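Local coordinates for nucleoplasmin-like protein (Drosophila melanogaster, PDB 1NLQ) that binds core histones and functions in ATP-facilitated assembly of approximately regularly spaced nucleosomal arrays, its N-terminal core being the part described here, at residues G29-G40 against T72-E83; G40-V51 against G93-G101. All blocks are in the same frame, centred on the assembly; numbering follows the deposited sequence.

Contact 1: residues G29-G40 against T72-E83; sequences GQKLVIKQILLG and TRAVNPDVEFYE
NH1 of Arg-73 is held between two successive carbonyls, donating to Leu-39 O at 2.9 Å and more weakly to Gly-40 O. Both oxygens lie at the guanidinium edge, in its plane, while CD2 of Leu-39 covers one face. Bends at chi2 (57°) and chi3 (52°) curl the arginine chain back to reach them. Were Arg-73 replaced by alanine, both carbonyls would probably lose this donor, and Glu-71 of a neighbouring subunit its salt-bridge mate. Antiparallel backbone bonds join Leu-32 with Phe-81 and Ile-37 with Val-75, in both directions. Between them Asp-78 N and Val-79 N both bond weakly to Ile-34 O, forming a G1 bulge, and the register shifts by one residue between Ile-34/Val-79 and Ile-37/Val-75. On the Val-33 face, Lys-31 NZ lies 2.9 Å from Glu-80 OE2 in a salt bridge; beside the bulge, Lys-35 NZ meets Asp-78 OD1 at 2.8 Å from above the carboxylate plane, and also pairs with Asp-78 of a neighbouring subunit. On the buried face, Ile-34 CG1 comes 3.9 Å from CE1 at the edge of Phe-81, and Ile-37 CB packs on Val-75 CG2. Strand 31-39 thus runs between 74-82 and 97-104, its buried face against strands 48-55, 60-68 and 86-92.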
loop_
_atom_site.group_PDB
_atom_site.type_symbol
_atom_site.label_atom_id
_atom_site.label_comp_id
_atom_site.label_asym_id
_atom_site.label_seq_id
_atom_site.Cartn_x
_atom_site.Cartn_y
_atom_site.Cartn_z
ATOM N N GLY A 29 -8.403 -9.353 -23.917
ATOM C CA GLY A 29 -7.563 -9.326 -22.733
ATOM C C GLY A 29 -7.512 -7.998 -22.013
ATOM O O GLY A 29 -6.671 -7.800 -21.132
ATOM N N GLN A 30 -8.402 -7.081 -22.367
ATOM C CA GLN A 30 -8.394 -5.788 -21.704
ATOM C C GLN A 30 -8.641 -5.935 -20.210
ATOM O O GLN A 30 -9.480 -6.724 -19.777
ATOM C CB GLN A 30 -9.430 -4.838 -22.314
ATOM C CG GLN A 30 -10.869 -5.304 -22.269
ATOM C CD GLN A 30 -11.289 -5.985 -23.561
ATOM O OE1 GLN A 30 -10.749 -7.028 -23.920
ATOM N NE2 GLN A 30 -12.250 -5.385 -24.270
ATOM N N LYS A 31 -7.890 -5.173 -19.421
ATOM C CA LYS A 31 -8.016 -5.213 -17.973
ATOM C C LYS A 31 -7.883 -3.824 -17.378
ATOM O O LYS A 31 -7.049 -3.034 -17.808
ATOM C CB LYS A 31 -6.934 -6.113 -17.364
ATOM C CG LYS A 31 -6.949 -6.167 -15.836
ATOM C CD LYS A 31 -5.721 -6.870 -15.257
ATOM C CE LYS A 31 -5.593 -8.299 -15.767
ATOM N NZ LYS A 31 -4.510 -9.055 -15.068
ATOM N N LEU A 32 -8.715 -3.538 -16.387
ATOM C CA LEU A 32 -8.670 -2.258 -15.698
ATOM C C LEU A 32 -8.122 -2.521 -14.305
ATOM O O LEU A 32 -8.681 -3.318 -13.550
ATOM C CB LEU A 32 -10.067 -1.657 -15.584
ATOM C CG LEU A 32 -10.139 -0.330 -14.824
ATOM C CD1 LEU A 32 -9.336 0.742 -15.557
ATOM C CD2 LEU A 32 -11.585 0.091 -14.697
ATOM N N VAL A 33 -7.017 -1.870 -13.964
ATOM C CA VAL A 33 -6.422 -2.051 -12.653
ATOM C C VAL A 33 -6.651 -0.771 -11.872
ATOM O O VAL A 33 -6.262 0.300 -12.320
ATOM C CB VAL A 33 -4.903 -2.300 -12.744
ATOM C CG1 VAL A 33 -4.337 -2.553 -11.348
ATOM C CG2 VAL A 33 -4.620 -3.483 -13.664
ATOM N N ILE A 34 -7.301 -0.876 -10.723
ATOM C CA ILE A 34 -7.550 0.310 -9.915
ATOM C C ILE A 34 -6.520 0.366 -8.803
ATOM O O ILE A 34 -6.517 -0.474 -7.905
ATOM C CB ILE A 34 -8.966 0.294 -9.320
ATOM C CG1 ILE A 34 -10.003 0.325 -10.448
ATOM C CG2 ILE A 34 -9.155 1.486 -8.405
ATOM C CD1 ILE A 34 -9.810 1.458 -11.452
ATOM N N LYS A 35 -5.643 1.365 -8.878
ATOM C CA LYS A 35 -4.562 1.522 -7.916
ATOM C C LYS A 35 -4.863 2.386 -6.711
ATOM O O LYS A 35 -4.435 2.074 -5.607
ATOM C CB LYS A 35 -3.326 2.089 -8.615
ATOM C CG LYS A 35 -2.687 1.161 -9.634
ATOM C CD LYS A 35 -2.102 -0.052 -8.943
ATOM C CE LYS A 35 -1.216 -0.870 -9.871
ATOM N NZ LYS A 35 -0.530 -1.967 -9.126
ATOM N N GLN A 36 -5.582 3.476 -6.930
ATOM C CA GLN A 36 -5.875 4.408 -5.854
ATOM C C GLN A 36 -7.222 5.105 -6.009
ATOM O O GLN A 36 -7.657 5.414 -7.117
ATOM C CB GLN A 36 -4.737 5.449 -5.787
ATOM C CG GLN A 36 -4.957 6.620 -4.843
ATOM C CD GLN A 36 -3.810 7.632 -4.878
ATOM O OE1 GLN A 36 -2.926 7.613 -4.027
ATOM N NE2 GLN A 36 -3.823 8.513 -5.875
ATOM N N ILE A 37 -7.896 5.309 -4.880
ATOM C CA ILE A 37 -9.171 6.017 -4.842
ATOM C C ILE A 37 -8.908 7.057 -3.770
ATOM O O ILE A 37 -8.686 6.730 -2.605
ATOM C CB ILE A 37 -10.345 5.088 -4.473
ATOM C CG1 ILE A 37 -10.484 4.009 -5.552
ATOM C CG2 ILE A 37 -11.639 5.893 -4.407
ATOM C CD1 ILE A 37 -11.641 3.040 -5.353
ATOM N N LEU A 38 -8.929 8.312 -4.196
ATOM C CA LEU A 38 -8.586 9.442 -3.353
ATOM C C LEU A 38 -9.709 10.443 -3.134
ATOM O O LEU A 38 -10.423 10.794 -4.072
ATOM C CB LEU A 38 -7.385 10.128 -4.008
ATOM C CG LEU A 38 -6.750 11.405 -3.469
ATOM C CD1 LEU A 38 -6.094 11.161 -2.115
ATOM C CD2 LEU A 38 -5.715 11.867 -4.486
ATOM N N LEU A 39 -9.846 10.900 -1.889
ATOM C CA LEU A 39 -10.875 11.867 -1.526
ATOM C C LEU A 39 -10.362 13.294 -1.748
ATOM O O LEU A 39 -9.286 13.654 -1.286
ATOM C CB LEU A 39 -11.265 11.678 -0.060
ATOM C CG LEU A 39 -12.401 12.572 0.461
ATOM C CD1 LEU A 39 -13.706 12.204 -0.228
ATOM C CD2 LEU A 39 -12.532 12.398 1.969
ATOM N N GLY A 40 -11.144 14.102 -2.456
ATOM C CA GLY A 40 -10.737 15.475 -2.723
ATOM C C GLY A 40 -10.611 16.343 -1.485
ATOM O O GLY A 40 -11.304 16.133 -0.490
ATOM N N THR A 72 -9.810 8.774 6.712
ATOM C CA THR A 72 -9.245 8.025 5.595
ATOM C C THR A 72 -9.269 8.875 4.328
ATOM O O THR A 72 -10.320 9.092 3.721
ATOM C CB THR A 72 -10.051 6.725 5.369
ATOM O OG1 THR A 72 -10.214 6.045 6.622
ATOM C CG2 THR A 72 -9.327 5.795 4.400
ATOM N N ARG A 73 -8.093 9.343 3.924
ATOM C CA ARG A 73 -7.959 10.195 2.751
ATOM C C ARG A 73 -7.907 9.397 1.455
ATOM O O ARG A 73 -8.281 9.894 0.393
ATOM C CB ARG A 73 -6.687 11.048 2.899
ATOM C CG ARG A 73 -6.352 11.977 1.730
ATOM C CD ARG A 73 -7.482 12.944 1.407
ATOM N NE ARG A 73 -7.958 13.678 2.574
ATOM C CZ ARG A 73 -8.969 14.541 2.543
ATOM N NH1 ARG A 73 -9.606 14.778 1.400
ATOM N NH2 ARG A 73 -9.353 15.148 3.657
ATOM N N ALA A 74 -7.461 8.152 1.545
ATOM C CA ALA A 74 -7.347 7.333 0.351
ATOM C C ALA A 74 -7.213 5.848 0.640
ATOM O O ALA A 74 -6.857 5.442 1.741
ATOM C CB ALA A 74 -6.132 7.796 -0.470
ATOM N N VAL A 75 -7.536 5.042 -0.362
ATOM C CA VAL A 75 -7.367 3.600 -0.273
ATOM C C VAL A 75 -6.625 3.176 -1.541
ATOM O O VAL A 75 -6.671 3.860 -2.570
ATOM C CB VAL A 75 -8.705 2.817 -0.172
ATOM C CG1 VAL A 75 -9.371 3.085 1.171
ATOM C CG2 VAL A 75 -9.621 3.189 -1.326
ATOM N N ASN A 76 -5.917 2.061 -1.452
ATOM C CA ASN A 76 -5.150 1.540 -2.577
ATOM C C ASN A 76 -5.605 0.110 -2.795
ATOM O O ASN A 76 -4.955 -0.835 -2.367
ATOM C CB ASN A 76 -3.662 1.586 -2.240
ATOM C CG ASN A 76 -3.158 3.004 -2.052
ATOM O OD1 ASN A 76 -2.922 3.721 -3.019
ATOM N ND2 ASN A 76 -3.013 3.423 -0.801
ATOM N N PRO A 77 -6.742 -0.065 -3.475
ATOM C CA PRO A 77 -7.289 -1.398 -3.735
ATOM C C PRO A 77 -6.358 -2.352 -4.476
ATOM O O PRO A 77 -6.151 -3.495 -4.054
ATOM C CB PRO A 77 -8.553 -1.102 -4.548
ATOM C CG PRO A 77 -8.935 0.287 -4.112
ATOM C CD PRO A 77 -7.597 0.979 -4.068
ATOM N N ASP A 78 -5.791 -1.866 -5.576
ATOM C CA ASP A 78 -4.919 -2.663 -6.428
ATOM C C ASP A 78 -5.711 -3.865 -6.918
ATOM O O ASP A 78 -5.211 -4.986 -6.964
ATOM C CB ASP A 78 -3.655 -3.131 -5.692
ATOM C CG ASP A 78 -2.616 -3.725 -6.644
ATOM O OD1 ASP A 78 -2.633 -3.352 -7.838
ATOM O OD2 ASP A 78 -1.782 -4.559 -6.215
ATOM N N VAL A 79 -6.967 -3.617 -7.272
ATOM C CA VAL A 79 -7.824 -4.677 -7.770
ATOM C C VAL A 79 -7.915 -4.590 -9.278
ATOM O O VAL A 79 -7.611 -3.558 -9.869
ATOM C CB VAL A 79 -9.243 -4.582 -7.180
ATOM C CG1 VAL A 79 -9.189 -4.776 -5.686
ATOM C CG2 VAL A 79 -9.869 -3.239 -7.522
ATOM N N GLU A 80 -8.312 -5.687 -9.910
ATOM C CA GLU A 80 -8.443 -5.689 -11.352
ATOM C C GLU A 80 -9.744 -6.269 -11.857
ATOM O O GLU A 80 -10.363 -7.119 -11.218
ATOM C CB GLU A 80 -7.274 -6.420 -12.002
ATOM C CG GLU A 80 -6.933 -7.758 -11.416
ATOM C CD GLU A 80 -5.801 -8.411 -12.183
ATOM O OE1 GLU A 80 -4.734 -7.770 -12.327
ATOM O OE2 GLU A 80 -5.978 -9.555 -12.648
ATOM N N PHE A 81 -10.149 -5.777 -13.018
ATOM C CA PHE A 81 -11.369 -6.204 -13.675
ATOM C C PHE A 81 -10.956 -6.599 -15.084
ATOM O O PHE A 81 -10.435 -5.791 -15.850
ATOM C CB PHE A 81 -12.367 -5.052 -13.692
ATOM C CG PHE A 81 -12.646 -4.485 -12.328
ATOM C CD1 PHE A 81 -11.999 -3.333 -11.882
ATOM C CD2 PHE A 81 -13.514 -5.140 -11.463
ATOM C CE1 PHE A 81 -12.213 -2.849 -10.592
ATOM C CE2 PHE A 81 -13.737 -4.666 -10.176
ATOM C CZ PHE A 81 -13.085 -3.518 -9.733
ATOM N N TYR A 82 -11.192 -7.860 -15.416
ATOM C CA TYR A 82 -10.793 -8.405 -16.701
ATOM C C TYR A 82 -11.961 -8.550 -17.665
ATOM O O TYR A 82 -13.019 -9.053 -17.297
ATOM C CB TYR A 82 -10.143 -9.764 -16.455
ATOM C CG TYR A 82 -9.663 -10.509 -17.678
ATOM C CD1 TYR A 82 -8.460 -10.176 -18.299
ATOM C CD2 TYR A 82 -10.384 -11.591 -18.175
ATOM C CE1 TYR A 82 -7.984 -10.912 -19.383
ATOM C CE2 TYR A 82 -9.918 -12.331 -19.252
ATOM C CZ TYR A 82 -8.716 -11.988 -19.850
ATOM O OH TYR A 82 -8.252 -12.743 -20.904
ATOM N N GLU A 83 -11.759 -8.092 -18.893
ATOM C CA GLU A 83 -12.778 -8.195 -19.936
ATOM C C GLU A 83 -14.190 -8.097 -19.401
ATOM O O GLU A 83 -14.975 -9.046 -19.513
ATOM C CB GLU A 83 -12.623 -9.525 -20.680
ATOM C CG GLU A 83 -11.356 -9.626 -21.492
ATOM C CD GLU A 83 -11.214 -10.959 -22.183
ATOM O OE1 GLU A 83 -10.329 -11.077 -23.048
ATOM O OE2 GLU A 83 -11.980 -11.889 -21.861
#

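Contact 2: residues G40-V51 against G93-G101; sequences GAEAKENEFNVV and GSGPVYIHG
Glu-47 OE2 accepts three bonds: from Ser-94 N at 2.9 Å, above the carboxylate plane; from Lys-44 NZ at 3.0 Å, on the syn side, within a salt bridge; and from Asn-49 ND2, on the anti lone pair. The Asn-49 amide is thereby fixed from both ends, because its OD1 receives Gly-95 N at 2.7 Å in the carbonyl plane while ND2 also donates to Glu-47 O. With CG opposite the backbone N (chi1 166°) and the chain extended beyond it, Glu-47 carries its carboxylate across to Ser-94.

Backbone and water bonds tie the start of the loop. Gly-40 N donates to Pro-96 O at 2.8 Å, just after the cis peptide bond that precedes Pro-96, and a water bridges Ala-41 N and Tyr-98 OH.

A CB on Gly-40 would collide with Pro-96; one on Gly-93 would strike Asn-49 and the Phe-48 carbonyl, and its backbone angles also suit glycine. Apolar contacts follow, Val-51 CG2 on Val-97 CG1 at 3.8 Å and Val-51 CG1 near Ile-99 CD1. The loop also carries Glu-45, inferred to take part in pentamer-pentamer interaction. Strands 48-55 and 97-104 belong to opposing sheets of the nucleoplasmin jelly-roll, and Val-51, Val-97 and Ile-99 meet between them, beside Ala-65 of strand 60-68 and Phe-88 of 86-92.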
loop_
_atom_site.group_PDB
_atom_site.type_symbol
_atom_site.label_atom_id
_atom_site.label_comp_id
_atom_site.label_asym_id
_atom_site.label_seq_id
_atom_site.Cartn_x
_atom_site.Cartn_y
_atom_site.Cartn_z
ATOM N N GLY A 40 -11.144 14.102 -2.456
ATOM C CA GLY A 40 -10.737 15.475 -2.723
ATOM C C GLY A 40 -10.611 16.343 -1.485
ATOM O O GLY A 40 -11.304 16.133 -0.490
ATOM N N ALA A 41 -9.733 17.338 -1.560
ATOM C CA ALA A 41 -9.494 18.254 -0.449
ATOM C C ALA A 41 -10.746 19.007 0.007
ATOM O O ALA A 41 -10.867 19.360 1.175
ATOM C CB ALA A 41 -8.394 19.253 -0.835
ATOM N N GLU A 42 -11.677 19.240 -0.911
ATOM C CA GLU A 42 -12.910 19.961 -0.593
ATOM C C GLU A 42 -13.973 19.107 0.091
ATOM O O GLU A 42 -15.004 19.635 0.520
ATOM C CB GLU A 42 -13.517 20.549 -1.866
ATOM C CG GLU A 42 -12.532 21.260 -2.760
ATOM C CD GLU A 42 -12.175 22.626 -2.258
ATOM O OE1 GLU A 42 -11.677 22.735 -1.112
ATOM O OE2 GLU A 42 -12.400 23.602 -3.009
ATOM N N ALA A 43 -13.744 17.798 0.187
ATOM C CA ALA A 43 -14.725 16.922 0.823
ATOM C C ALA A 43 -15.002 17.366 2.256
ATOM O O ALA A 43 -14.080 17.589 3.036
ATOM C CB ALA A 43 -14.240 15.477 0.806
ATOM N N LYS A 44 -16.282 17.485 2.589
ATOM C CA LYS A 44 -16.707 17.910 3.909
ATOM C C LYS A 44 -16.100 17.010 4.966
ATOM O O LYS A 44 -16.116 15.784 4.839
ATOM C CB LYS A 44 -18.231 17.860 4.036
ATOM C CG LYS A 44 -18.996 18.270 2.785
ATOM C CD LYS A 44 -19.062 17.129 1.769
ATOM C CE LYS A 44 -18.111 17.318 0.605
ATOM N NZ LYS A 44 -18.120 16.131 -0.261
ATOM N N GLU A 45 -15.575 17.623 6.018
ATOM C CA GLU A 45 -14.955 16.867 7.092
ATOM C C GLU A 45 -15.979 15.945 7.764
ATOM O O GLU A 45 -17.124 16.334 8.001
ATOM C CB GLU A 45 -14.338 17.819 8.123
ATOM C CG GLU A 45 -13.351 17.146 9.060
ATOM C CD GLU A 45 -11.949 17.007 8.472
ATOM O OE1 GLU A 45 -11.767 17.297 7.272
ATOM O OE2 GLU A 45 -11.018 16.604 9.211
ATOM N N ASN A 46 -15.559 14.714 8.049
ATOM C CA ASN A 46 -16.399 13.708 8.704
ATOM C C ASN A 46 -17.541 13.110 7.894
ATOM O O ASN A 46 -18.361 12.376 8.446
ATOM C CB ASN A 46 -16.960 14.260 10.018
ATOM C CG ASN A 46 -15.868 14.708 10.957
ATOM O OD1 ASN A 46 -14.854 14.014 11.117
ATOM N ND2 ASN A 46 -16.061 15.866 11.591
ATOM N N GLU A 47 -17.604 13.417 6.603
ATOM C CA GLU A 47 -18.645 12.871 5.754
ATOM C C GLU A 47 -18.144 11.637 5.023
ATOM O O GLU A 47 -17.160 11.689 4.284
ATOM C CB GLU A 47 -19.101 13.900 4.732
ATOM C CG GLU A 47 -19.929 13.310 3.623
ATOM C CD GLU A 47 -20.202 14.317 2.544
ATOM O OE1 GLU A 47 -21.002 15.236 2.813
ATOM O OE2 GLU A 47 -19.613 14.191 1.441
ATOM N N PHE A 48 -18.828 10.521 5.231
ATOM C CA PHE A 48 -18.440 9.294 4.566
ATOM C C PHE A 48 -18.700 9.376 3.078
ATOM O O PHE A 48 -19.761 9.819 2.640
ATOM C CB PHE A 48 -19.198 8.101 5.145
ATOM C CG PHE A 48 -18.567 7.521 6.369
ATOM C CD1 PHE A 48 -19.213 7.579 7.599
ATOM C CD2 PHE A 48 -17.314 6.916 6.295
ATOM C CE1 PHE A 48 -18.621 7.044 8.739
ATOM C CE2 PHE A 48 -16.711 6.376 7.438
ATOM C CZ PHE A 48 -17.363 6.439 8.658
ATOM N N ASN A 49 -17.707 8.954 2.306
ATOM C CA ASN A 49 -17.803 8.924 0.857
ATOM C C ASN A 49 -17.540 7.480 0.489
ATOM O O ASN A 49 -16.478 6.943 0.789
ATOM C CB ASN A 49 -16.762 9.850 0.229
ATOM C CG ASN A 49 -17.270 11.271 0.082
ATOM O OD1 ASN A 49 -17.671 11.686 -1.005
ATOM N ND2 ASN A 49 -17.270 12.015 1.178
ATOM N N VAL A 50 -18.518 6.854 -0.153
ATOM C CA VAL A 50 -18.414 5.452 -0.518
ATOM C C VAL A 50 -18.564 5.230 -2.011
ATOM O O VAL A 50 -19.524 5.699 -2.622
ATOM C CB VAL A 50 -19.496 4.623 0.224
ATOM C CG1 VAL A 50 -19.377 3.147 -0.130
ATOM C CG2 VAL A 50 -19.348 4.833 1.721
ATOM N N VAL A 51 -17.602 4.518 -2.588
ATOM C CA VAL A 51 -17.616 4.198 -4.008
ATOM C C VAL A 51 -17.951 2.721 -4.130
ATOM O O VAL A 51 -17.345 1.884 -3.474
ATOM C CB VAL A 51 -16.245 4.451 -4.669
ATOM C CG1 VAL A 51 -16.283 4.039 -6.135
ATOM C CG2 VAL A 51 -15.868 5.916 -4.544
ATOM N N GLY A 93 -22.020 10.318 0.094
ATOM C CA GLY A 93 -21.096 11.439 0.092
ATOM C C GLY A 93 -21.233 12.276 -1.171
ATOM O O GLY A 93 -21.891 11.869 -2.129
ATOM N N SER A 94 -20.602 13.444 -1.189
ATOM C CA SER A 94 -20.693 14.305 -2.358
ATOM C C SER A 94 -19.371 14.454 -3.086
ATOM O O SER A 94 -19.293 15.099 -4.132
ATOM C CB SER A 94 -21.239 15.679 -1.963
ATOM O OG SER A 94 -22.568 15.544 -1.484
ATOM N N GLY A 95 -18.335 13.830 -2.541
ATOM C CA GLY A 95 -17.028 13.896 -3.160
ATOM C C GLY A 95 -16.403 15.282 -3.112
ATOM O O GLY A 95 -16.702 16.069 -2.223
ATOM N N PRO A 96 -15.530 15.611 -4.075
ATOM C CA PRO A 96 -15.150 14.712 -5.165
ATOM C C PRO A 96 -14.263 13.545 -4.746
ATOM O O PRO A 96 -13.585 13.591 -3.720
ATOM C CB PRO A 96 -14.452 15.644 -6.156
ATOM C CG PRO A 96 -13.854 16.687 -5.273
ATOM C CD PRO A 96 -14.901 16.937 -4.228
ATOM N N VAL A 97 -14.312 12.487 -5.547
ATOM C CA VAL A 97 -13.497 11.305 -5.325
ATOM C C VAL A 97 -12.816 10.989 -6.655
ATOM O O VAL A 97 -13.455 11.001 -7.711
ATOM C CB VAL A 97 -14.349 10.096 -4.880
ATOM C CG1 VAL A 97 -13.474 8.850 -4.773
ATOM C CG2 VAL A 97 -14.995 10.396 -3.541
ATOM N N TYR A 98 -11.516 10.728 -6.610
ATOM C CA TYR A 98 -10.772 10.427 -7.820
ATOM C C TYR A 98 -10.388 8.948 -7.858
ATOM O O TYR A 98 -9.971 8.379 -6.852
ATOM C CB TYR A 98 -9.508 11.293 -7.886
ATOM C CG TYR A 98 -9.731 12.734 -7.486
ATOM C CD1 TYR A 98 -9.201 13.236 -6.294
ATOM C CD2 TYR A 98 -10.474 13.598 -8.294
ATOM C CE1 TYR A 98 -9.403 14.561 -5.920
ATOM C CE2 TYR A 98 -10.680 14.928 -7.919
ATOM C CZ TYR A 98 -10.144 15.395 -6.736
ATOM O OH TYR A 98 -10.365 16.705 -6.361
ATOM N N ILE A 99 -10.539 8.329 -9.023
ATOM C CA ILE A 99 -10.186 6.922 -9.189
ATOM C C ILE A 99 -9.013 6.857 -10.162
ATOM O O ILE A 99 -9.110 7.353 -11.290
ATOM C CB ILE A 99 -11.379 6.111 -9.747
ATOM C CG1 ILE A 99 -12.553 6.184 -8.767
ATOM C CG2 ILE A 99 -10.977 4.662 -9.951
ATOM C CD1 ILE A 99 -13.833 5.537 -9.277
ATOM N N HIS A 100 -7.903 6.267 -9.721
ATOM C CA HIS A 100 -6.702 6.161 -10.545
ATOM C C HIS A 100 -6.279 4.721 -10.811
ATOM O O HIS A 100 -6.415 3.852 -9.953
ATOM C CB HIS A 100 -5.528 6.871 -9.870
ATOM C CG HIS A 100 -5.823 8.276 -9.447
ATOM N ND1 HIS A 100 -5.731 8.687 -8.136
ATOM C CD2 HIS A 100 -6.188 9.368 -10.160
ATOM C CE1 HIS A 100 -6.027 9.972 -8.057
ATOM N NE2 HIS A 100 -6.308 10.409 -9.271
ATOM N N GLY A 101 -5.735 4.481 -11.997
ATOM C CA GLY A 101 -5.303 3.134 -12.314
ATOM C C GLY A 101 -4.641 2.981 -13.667
ATOM O O GLY A 101 -4.180 3.954 -14.274
HETATM O O HOH W 1 -8.646 17.959 -4.504
HETATM O O HOH W 2 -16.828 18.935 -2.195
#

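In the fold
Contact 1 joins neighbouring strands within one sheet, whereas contact 2 bridges the two sheets at one end of the sandwich, its centre about 12 Å from that of the chain against about 6 Å for contact 1. Both are partly buried. Regular backbone bonds dominate the first, with ion pairs on one face that continue into neighbouring subunits; the second relies on side chains hydrogen-bonded to backbone N-H groups of the 93-95 segment, with only a small apolar patch. The two share Gly-40 and strand 31-39 joins them: Leu-38 O and Tyr-98 N probably hydrogen-bond, and Ile-37 packs on Val-97, so the apolar layers of both run together between the sheets.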